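Local coordinates for decapping nuclease RAI1 (Scheffersomyces stipitis, PDB 5ULJ), which removes NAD caps from the 5' ends of RNAs as a metal-dependent hydrolase, and probably binds and stimulates the exoribonuclease RAT1, at residues A[256-261]-A[289-294]; A[237-242]-A[252-257]. All blocks are in the same frame, centred on the assembly; numbering follows the deposited sequence.

How the contacts relate
Running from the N terminus, the chain first reaches Asp-237 near the end of strand 228-239, turns through a loop without helix or strand, and comes back as strand 254-261; contact 2 closes this short antiparallel hairpin. The same strand continues into contact 1, which closes a longer excursion through helix 266-286 to the parallel strand 290-296. The two closures follow one another along the chain and share Glu-256 and Leu-257, so strand 254-261 sits between its two neighbours in the sheet. Calcium and two of its waters belong to both contacts. Away from the metal, Met-255 and Trp-240 of contact 2 pack against Val-292 and Lys-290 of contact 1.

Contact 1: residues A[256-261]-A[289-294]; sequences ELKTTR and RKVVYG. With CA (calcium ion), chain E; 0WD ([[(2R,3S,4R,5R)-5-(3-aminocarbonyl-4H-pyridin-1-yl)-3,4-bis(oxidanyl)oxolan-2-yl]methoxy-oxidanyl-phosphoryl] [(2R,3S,4R,5R)-5-(6-aminopurin-9-yl)-4-oxidanyl-3-phosphonooxy-oxolan-2-yl]methyl hydrogen phosphate), chain F.
The metal and phosphate site of this PD-(D/E)XK nuclease is carried by Glu-256, Leu-257 and Lys-258, which pair in parallel register with Val-291, Val-292 and Tyr-293. Five backbone hydrogen bonds run between the strands, from Glu-256 N to Lys-290 O at one end to Thr-260 N to Gly-294 O at the other. Calcium takes Glu-256 OE2 at 2.9 Å and the carbonyl oxygen Leu-257 O at 2.6 Å; Asp-237, two waters and OP2 of the ligand's 3'-phosphate complete its shell. Glu-256 reaches the ion by a bend at chi2 (69°), while its CB stays alongside Val-291 CG1, 3.8 Å away. Glu-256 and Lys-258 are the E and K of the (D/E)XK signature, and helix 266-286 makes the crossover between the two strands of this beta-alpha-beta unit. Lys-258 lays its CB over one face of the Tyr-293 ring, 3.5 Å from the centroid, a CH-pi contact. A bend at chi2 (-73°) then turns the chain off the ring toward the phosphate, where NZ lies 2.9 Å from OP3 of the ligand and makes a weak hydrogen bond to OP2. Lys-258 NZ also forms a salt bridge with Glu-256 OE2 at 3.5 Å and donates to Gln-282 OE1. Tyr-293 is fixed beneath the lysine by its hydroxyl's hydrogen bond with Thr-279, and Thr-260 CG2 comes obliquely to Tyr-293 CD1 at 3.8 Å. On the other face of the sheet, Leu-257 CD2 rests beside Val-292 CB at 3.8 Å, both side chains pointing the same way.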
loop_
_atom_site.group_PDB
_atom_site.type_symbol
_atom_site.label_atom_id
_atom_site.label_comp_id
_atom_site.label_asym_id
_atom_site.label_seq_id
_atom_site.Cartn_x
_atom_site.Cartn_y
_atom_site.Cartn_z
ATOM N N GLU A 256 -0.267 -11.519 -1.280
ATOM C CA GLU A 256 -1.332 -10.530 -1.212
ATOM C C GLU A 256 -2.682 -11.224 -1.364
ATOM O O GLU A 256 -2.837 -12.115 -2.198
ATOM C CB GLU A 256 -1.153 -9.461 -2.290
ATOM C CG GLU A 256 -2.084 -8.272 -2.140
ATOM C CD GLU A 256 -1.759 -7.422 -0.926
ATOM O OE1 GLU A 256 -0.620 -7.512 -0.418
ATOM O OE2 GLU A 256 -2.644 -6.664 -0.477
ATOM N N LEU A 257 -3.652 -10.819 -0.551
ATOM C CA LEU A 257 -4.985 -11.410 -0.601
ATOM C C LEU A 257 -6.024 -10.375 -1.017
ATOM O O LEU A 257 -6.105 -9.294 -0.435
ATOM C CB LEU A 257 -5.354 -12.018 0.753
ATOM C CG LEU A 257 -4.434 -13.132 1.260
ATOM C CD1 LEU A 257 -4.953 -13.707 2.568
ATOM C CD2 LEU A 257 -4.285 -14.226 0.212
ATOM N N LYS A 258 -6.815 -10.709 -2.032
ATOM C CA LYS A 258 -7.820 -9.791 -2.556
ATOM C C LYS A 258 -9.154 -10.492 -2.785
ATOM O O LYS A 258 -9.205 -11.711 -2.944
ATOM C CB LYS A 258 -7.344 -9.164 -3.868
ATOM C CG LYS A 258 -6.018 -8.429 -3.787
ATOM C CD LYS A 258 -6.151 -7.116 -3.040
ATOM C CE LYS A 258 -4.905 -6.267 -3.218
ATOM N NZ LYS A 258 -4.990 -4.980 -2.478
ATOM N N THR A 259 -10.232 -9.715 -2.805
ATOM C CA THR A 259 -11.547 -10.242 -3.153
ATOM C C THR A 259 -12.212 -9.396 -4.228
ATOM O O THR A 259 -11.964 -8.195 -4.330
ATOM C CB THR A 259 -12.486 -10.310 -1.936
ATOM O OG1 THR A 259 -12.686 -8.996 -1.403
ATOM C CG2 THR A 259 -11.898 -11.196 -0.870
ATOM N N THR A 260 -13.059 -10.036 -5.024
ATOM C CA THR A 260 -13.818 -9.347 -6.058
ATOM C C THR A 260 -14.998 -10.213 -6.482
ATOM O O THR A 260 -15.049 -11.401 -6.165
ATOM C CB THR A 260 -12.946 -9.016 -7.286
ATOM O OG1 THR A 260 -13.630 -8.077 -8.126
ATOM C CG2 THR A 260 -12.633 -10.276 -8.078
ATOM N N ARG A 261 -15.948 -9.618 -7.193
ATOM C CA ARG A 261 -17.119 -10.357 -7.643
ATOM C C ARG A 261 -16.761 -11.279 -8.806
ATOM O O ARG A 261 -15.874 -10.966 -9.602
ATOM C CB ARG A 261 -18.240 -9.396 -8.049
ATOM C CG ARG A 261 -19.518 -10.096 -8.482
ATOM C CD ARG A 261 -20.617 -9.115 -8.836
ATOM N NE ARG A 261 -21.796 -9.809 -9.348
ATOM C CZ ARG A 261 -22.951 -9.214 -9.627
ATOM N NH1 ARG A 261 -23.089 -7.909 -9.443
ATOM N NH2 ARG A 261 -23.970 -9.927 -10.089
ATOM N N ARG A 289 5.491 -11.401 -4.936
ATOM C CA ARG A 289 5.465 -12.239 -6.133
ATOM C C ARG A 289 4.180 -13.049 -6.287
ATOM O O ARG A 289 3.945 -13.648 -7.337
ATOM C CB ARG A 289 6.663 -13.191 -6.134
ATOM C CG ARG A 289 8.015 -12.499 -6.070
ATOM C CD ARG A 289 9.147 -13.496 -6.257
ATOM N NE ARG A 289 10.446 -12.925 -5.914
ATOM C CZ ARG A 289 11.598 -13.582 -6.010
ATOM N NH1 ARG A 289 11.615 -14.835 -6.442
ATOM N NH2 ARG A 289 12.734 -12.985 -5.675
ATOM N N LYS A 290 3.354 -13.074 -5.245
ATOM C CA LYS A 290 2.122 -13.859 -5.277
ATOM C C LYS A 290 0.894 -13.062 -4.849
ATOM O O LYS A 290 0.932 -12.318 -3.869
ATOM C CB LYS A 290 2.251 -15.097 -4.384
ATOM C CG LYS A 290 3.185 -16.170 -4.912
ATOM C CD LYS A 290 3.095 -17.424 -4.057
ATOM C CE LYS A 290 3.998 -18.526 -4.584
ATOM N NZ LYS A 290 5.435 -18.163 -4.460
ATOM N N VAL A 291 -0.193 -13.224 -5.597
ATOM C CA VAL A 291 -1.487 -12.664 -5.223
ATOM C C VAL A 291 -2.576 -13.720 -5.342
ATOM O O VAL A 291 -2.609 -14.475 -6.309
ATOM C CB VAL A 291 -1.896 -11.468 -6.105
ATOM C CG1 VAL A 291 -2.959 -10.643 -5.394
ATOM C CG2 VAL A 291 -0.697 -10.611 -6.456
ATOM N N VAL A 292 -3.470 -13.762 -4.360
ATOM C CA VAL A 292 -4.621 -14.651 -4.426
ATOM C C VAL A 292 -5.918 -13.849 -4.426
ATOM O O VAL A 292 -6.155 -13.023 -3.543
ATOM C CB VAL A 292 -4.629 -15.660 -3.256
ATOM C CG1 VAL A 292 -6.043 -16.127 -2.950
ATOM C CG2 VAL A 292 -3.738 -16.847 -3.585
ATOM N N TYR A 293 -6.743 -14.085 -5.441
ATOM C CA TYR A 293 -8.050 -13.454 -5.539
ATOM C C TYR A 293 -9.154 -14.438 -5.179
ATOM O O TYR A 293 -9.210 -15.544 -5.715
ATOM C CB TYR A 293 -8.284 -12.907 -6.949
ATOM C CG TYR A 293 -8.019 -11.427 -7.102
ATOM C CD1 TYR A 293 -9.011 -10.492 -6.832
ATOM C CD2 TYR A 293 -6.782 -10.964 -7.529
ATOM C CE1 TYR A 293 -8.777 -9.137 -6.978
ATOM C CE2 TYR A 293 -6.537 -9.611 -7.676
ATOM C CZ TYR A 293 -7.537 -8.703 -7.398
ATOM O OH TYR A 293 -7.297 -7.355 -7.542
ATOM N N GLY A 294 -10.023 -14.030 -4.261
ATOM C CA GLY A 294 -11.221 -14.790 -3.960
ATOM C C GLY A 294 -12.393 -14.197 -4.717
ATOM O O GLY A 294 -12.630 -12.991 -4.655
HETATM CA CA CA E . -5.131 -7.192 0.819
HETATM C C1M 0WD F . -1.500 3.185 6.736
HETATM C C2M 0WD F . -2.213 3.020 5.424
HETATM O O2M 0WD F . -3.370 3.868 5.365
HETATM C C3M 0WD F . -2.615 1.591 5.615
HETATM O O3M 0WD F . -3.515 1.543 6.725
HETATM O O4M 0WD F . -0.533 2.121 6.625
HETATM C C4M 0WD F . -1.270 0.996 6.046
HETATM C C5M 0WD F . -0.486 0.388 4.872
HETATM O O5M 0WD F . 0.048 1.385 3.998
HETATM P PN 0WD F . 0.149 1.052 2.424
HETATM O O1N 0WD F . 0.509 -0.375 2.579
HETATM O O2N 0WD F . 1.091 2.107 1.991
HETATM O O3P 0WD F . -1.354 1.227 1.879
HETATM P PA 0WD F . -2.036 0.472 0.643
HETATM O O1A 0WD F . -3.084 1.350 0.080
HETATM O O2A 0WD F . -0.982 -0.066 -0.243
HETATM O O5B 0WD F . -2.758 -0.763 1.387
HETATM C C5B 0WD F . -4.180 -0.774 1.537
HETATM C C4B 0WD F . -4.555 -1.445 2.863
HETATM C C3B 0WD F . -5.816 -2.258 2.734
HETATM O O3B 0WD F . -5.610 -3.427 1.918
HETATM P "P2'" 0WD F . -6.131 -3.479 0.416
HETATM O OP2 0WD F . -6.435 -4.920 0.265
HETATM O OP1 0WD F . -7.315 -2.607 0.425
HETATM O OP3 0WD F . -4.984 -3.011 -0.375
HETATM O O4B 0WD F . -4.969 -0.478 3.855
HETATM C C1B 0WD F . -5.807 -1.235 4.787
HETATM C C2B 0WD F . -5.900 -2.631 4.180
HETATM O O2B 0WD F . -4.730 -3.378 4.532
HETATM O O HOH W 1 -5.852 -6.311 3.373
HETATM O O HOH W 2 -3.131 -5.708 1.555
#

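Contact 2: residues A[237-242]-A[252-257]; sequences DCVWDY and SHYMEL. With CA (calcium ion), chain E.
Residues 237-240 run antiparallel to 253-256, with Cys-238 and Met-255 as a hydrogen-bonded pair and Val-239 and Tyr-254 as a non-hydrogen-bonded one. Met-255 N donates to Cys-238 O, and two residues on Trp-240 N donates to His-253 O. At the metal end the carboxylate of Asp-237 takes over from the backbone: its OD2 accepts a nearly straight bond from Leu-257 N through the anti lone pair and also binds calcium at 2.6 Å. The OE2 of Glu-256 lies 3.0 Å from Asp-237 OD2, two acidic oxygens drawn together on one ion, their carboxylate planes 40° apart. This is the hairpin of the PD-(D/E)XK core, in which the motif aspartate on one strand faces the glutamate on the next; Glu-186 and Glu-235 stand close to Asp-237 as well. Further along, Cys-238 SG packs on Met-255 CB at 3.6 Å. Met-255 sets SD in the plane of the Trp-240 indole at its edge, 3.4 Å from CE3, a Met-aromatic contact, while Lys-290 makes a cation-pi contact with the same indole. Near the turn, Asp-241 OD1 accepts from two donors, His-253 ND1 (2.8 Å) on the syn side and Tyr-242 N on the anti side; chi1 of 40° places CG between the backbone N and carbonyl carbon, close enough to the backbone that follows for OD1 to take Tyr-242 N. Losing this carboxylate to an alanine would probably leave His-253 ND1 and Tyr-242 N without this acceptor and the imidazole less firmly set in its rotation. The His-253 ring directs its edge at the face of Tyr-242, His-253 CE1 standing 3.5 Å from Tyr-242 CZ with the planes at 53°.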
loop_
_atom_site.group_PDB
_atom_site.type_symbol
_atom_site.label_atom_id
_atom_site.label_comp_id
_atom_site.label_asym_id
_atom_site.label_seq_id
_atom_site.Cartn_x
_atom_site.Cartn_y
_atom_site.Cartn_z
ATOM N N ASP A 237 -0.133 -9.032 3.542
ATOM C CA ASP A 237 -1.250 -9.824 4.048
ATOM C C ASP A 237 -0.804 -11.091 4.775
ATOM O O ASP A 237 -1.212 -11.332 5.910
ATOM C CB ASP A 237 -2.196 -10.192 2.904
ATOM C CG ASP A 237 -2.952 -8.994 2.370
ATOM O OD1 ASP A 237 -3.135 -8.019 3.130
ATOM O OD2 ASP A 237 -3.364 -9.025 1.191
ATOM N N CYS A 238 0.027 -11.899 4.123
ATOM C CA CYS A 238 0.457 -13.163 4.712
ATOM C C CYS A 238 1.704 -13.739 4.046
ATOM O O CYS A 238 2.250 -13.160 3.107
ATOM C CB CYS A 238 -0.678 -14.188 4.643
ATOM S SG CYS A 238 -1.055 -14.771 2.974
ATOM N N VAL A 239 2.142 -14.887 4.551
ATOM C CA VAL A 239 3.277 -15.608 3.991
ATOM C C VAL A 239 2.795 -16.875 3.290
ATOM O O VAL A 239 1.927 -17.584 3.802
ATOM C CB VAL A 239 4.308 -15.970 5.085
ATOM C CG1 VAL A 239 5.316 -16.990 4.577
ATOM C CG2 VAL A 239 5.013 -14.719 5.574
ATOM N N TRP A 240 3.348 -17.146 2.110
ATOM C CA TRP A 240 2.984 -18.331 1.339
ATOM C C TRP A 240 3.415 -19.616 2.034
ATOM O O TRP A 240 2.626 -20.551 2.170
ATOM C CB TRP A 240 3.597 -18.260 -0.062
ATOM C CG TRP A 240 3.568 -19.560 -0.812
ATOM C CD1 TRP A 240 4.637 -20.349 -1.123
ATOM C CD2 TRP A 240 2.413 -20.226 -1.342
ATOM N NE1 TRP A 240 4.221 -21.461 -1.816
ATOM C CE2 TRP A 240 2.858 -21.409 -1.962
ATOM C CE3 TRP A 240 1.045 -19.934 -1.351
ATOM C CZ2 TRP A 240 1.988 -22.300 -2.586
ATOM C CZ3 TRP A 240 0.181 -20.821 -1.971
ATOM C CH2 TRP A 240 0.656 -21.988 -2.580
ATOM N N ASP A 241 4.666 -19.660 2.478
ATOM C CA ASP A 241 5.187 -20.854 3.131
ATOM C C ASP A 241 5.840 -20.553 4.479
ATOM O O ASP A 241 5.303 -20.912 5.526
ATOM C CB ASP A 241 6.183 -21.570 2.213
ATOM C CG ASP A 241 7.084 -20.608 1.463
ATOM O OD1 ASP A 241 7.348 -19.503 1.981
ATOM O OD2 ASP A 241 7.535 -20.961 0.353
ATOM N N TYR A 242 6.992 -19.892 4.454
ATOM C CA TYR A 242 7.775 -19.694 5.669
ATOM C C TYR A 242 8.617 -18.423 5.632
ATOM O O TYR A 242 8.941 -17.909 4.563
ATOM C CB TYR A 242 8.690 -20.900 5.901
ATOM C CG TYR A 242 9.715 -21.095 4.805
ATOM C CD1 TYR A 242 9.399 -21.795 3.647
ATOM C CD2 TYR A 242 10.998 -20.576 4.925
ATOM C CE1 TYR A 242 10.329 -21.970 2.639
ATOM C CE2 TYR A 242 11.936 -20.747 3.923
ATOM C CZ TYR A 242 11.596 -21.444 2.784
ATOM O OH TYR A 242 12.526 -21.618 1.783
ATOM N N SER A 252 10.172 -12.707 -1.164
ATOM C CA SER A 252 9.679 -13.705 -2.108
ATOM C C SER A 252 8.696 -14.684 -1.470
ATOM O O SER A 252 8.086 -15.498 -2.161
ATOM C CB SER A 252 10.851 -14.478 -2.718
ATOM O OG SER A 252 11.533 -15.231 -1.730
ATOM N N HIS A 253 8.543 -14.601 -0.152
ATOM C CA HIS A 253 7.671 -15.520 0.570
ATOM C C HIS A 253 6.348 -14.868 0.962
ATOM O O HIS A 253 5.445 -15.537 1.465
ATOM C CB HIS A 253 8.383 -16.053 1.814
ATOM C CG HIS A 253 9.653 -16.784 1.512
ATOM N ND1 HIS A 253 9.692 -18.143 1.278
ATOM C CD2 HIS A 253 10.929 -16.348 1.401
ATOM C CE1 HIS A 253 10.936 -18.510 1.038
ATOM N NE2 HIS A 253 11.709 -17.441 1.106
ATOM N N TYR A 254 6.236 -13.566 0.726
ATOM C CA TYR A 254 5.026 -12.826 1.071
ATOM C C TYR A 254 3.915 -13.037 0.046
ATOM O O TYR A 254 4.173 -13.418 -1.095
ATOM C CB TYR A 254 5.328 -11.334 1.196
ATOM C CG TYR A 254 6.117 -10.951 2.427
ATOM C CD1 TYR A 254 6.042 -11.706 3.592
ATOM C CD2 TYR A 254 6.933 -9.829 2.425
ATOM C CE1 TYR A 254 6.764 -11.350 4.720
ATOM C CE2 TYR A 254 7.655 -9.467 3.543
ATOM C CZ TYR A 254 7.569 -10.230 4.687
ATOM O OH TYR A 254 8.293 -9.865 5.799
ATOM N N MET A 255 2.680 -12.779 0.466
ATOM C CA MET A 255 1.521 -12.887 -0.415
ATOM C C MET A 255 0.598 -11.685 -0.288
ATOM O O MET A 255 0.658 -10.939 0.689
ATOM C CB MET A 255 0.718 -14.150 -0.112
ATOM C CG MET A 255 1.394 -15.449 -0.460
ATOM S SD MET A 255 0.263 -16.817 -0.156
ATOM C CE MET A 255 -1.034 -16.445 -1.326
ATOM N N GLU A 256 -0.267 -11.519 -1.280
ATOM C CA GLU A 256 -1.332 -10.530 -1.212
ATOM C C GLU A 256 -2.682 -11.224 -1.364
ATOM O O GLU A 256 -2.837 -12.115 -2.198
ATOM C CB GLU A 256 -1.153 -9.461 -2.290
ATOM C CG GLU A 256 -2.084 -8.272 -2.140
ATOM C CD GLU A 256 -1.759 -7.422 -0.926
ATOM O OE1 GLU A 256 -0.620 -7.512 -0.418
ATOM O OE2 GLU A 256 -2.644 -6.664 -0.477
ATOM N N LEU A 257 -3.652 -10.819 -0.551
ATOM C CA LEU A 257 -4.985 -11.410 -0.601
ATOM C C LEU A 257 -6.024 -10.375 -1.017
ATOM O O LEU A 257 -6.105 -9.294 -0.435
ATOM C CB LEU A 257 -5.354 -12.018 0.753
ATOM C CG LEU A 257 -4.434 -13.132 1.260
ATOM C CD1 LEU A 257 -4.953 -13.707 2.568
ATOM C CD2 LEU A 257 -4.285 -14.226 0.212
HETATM CA CA CA E . -5.131 -7.192 0.819
HETATM O O HOH W 1 -5.852 -6.311 3.373
HETATM O O HOH W 2 -3.131 -5.708 1.555
#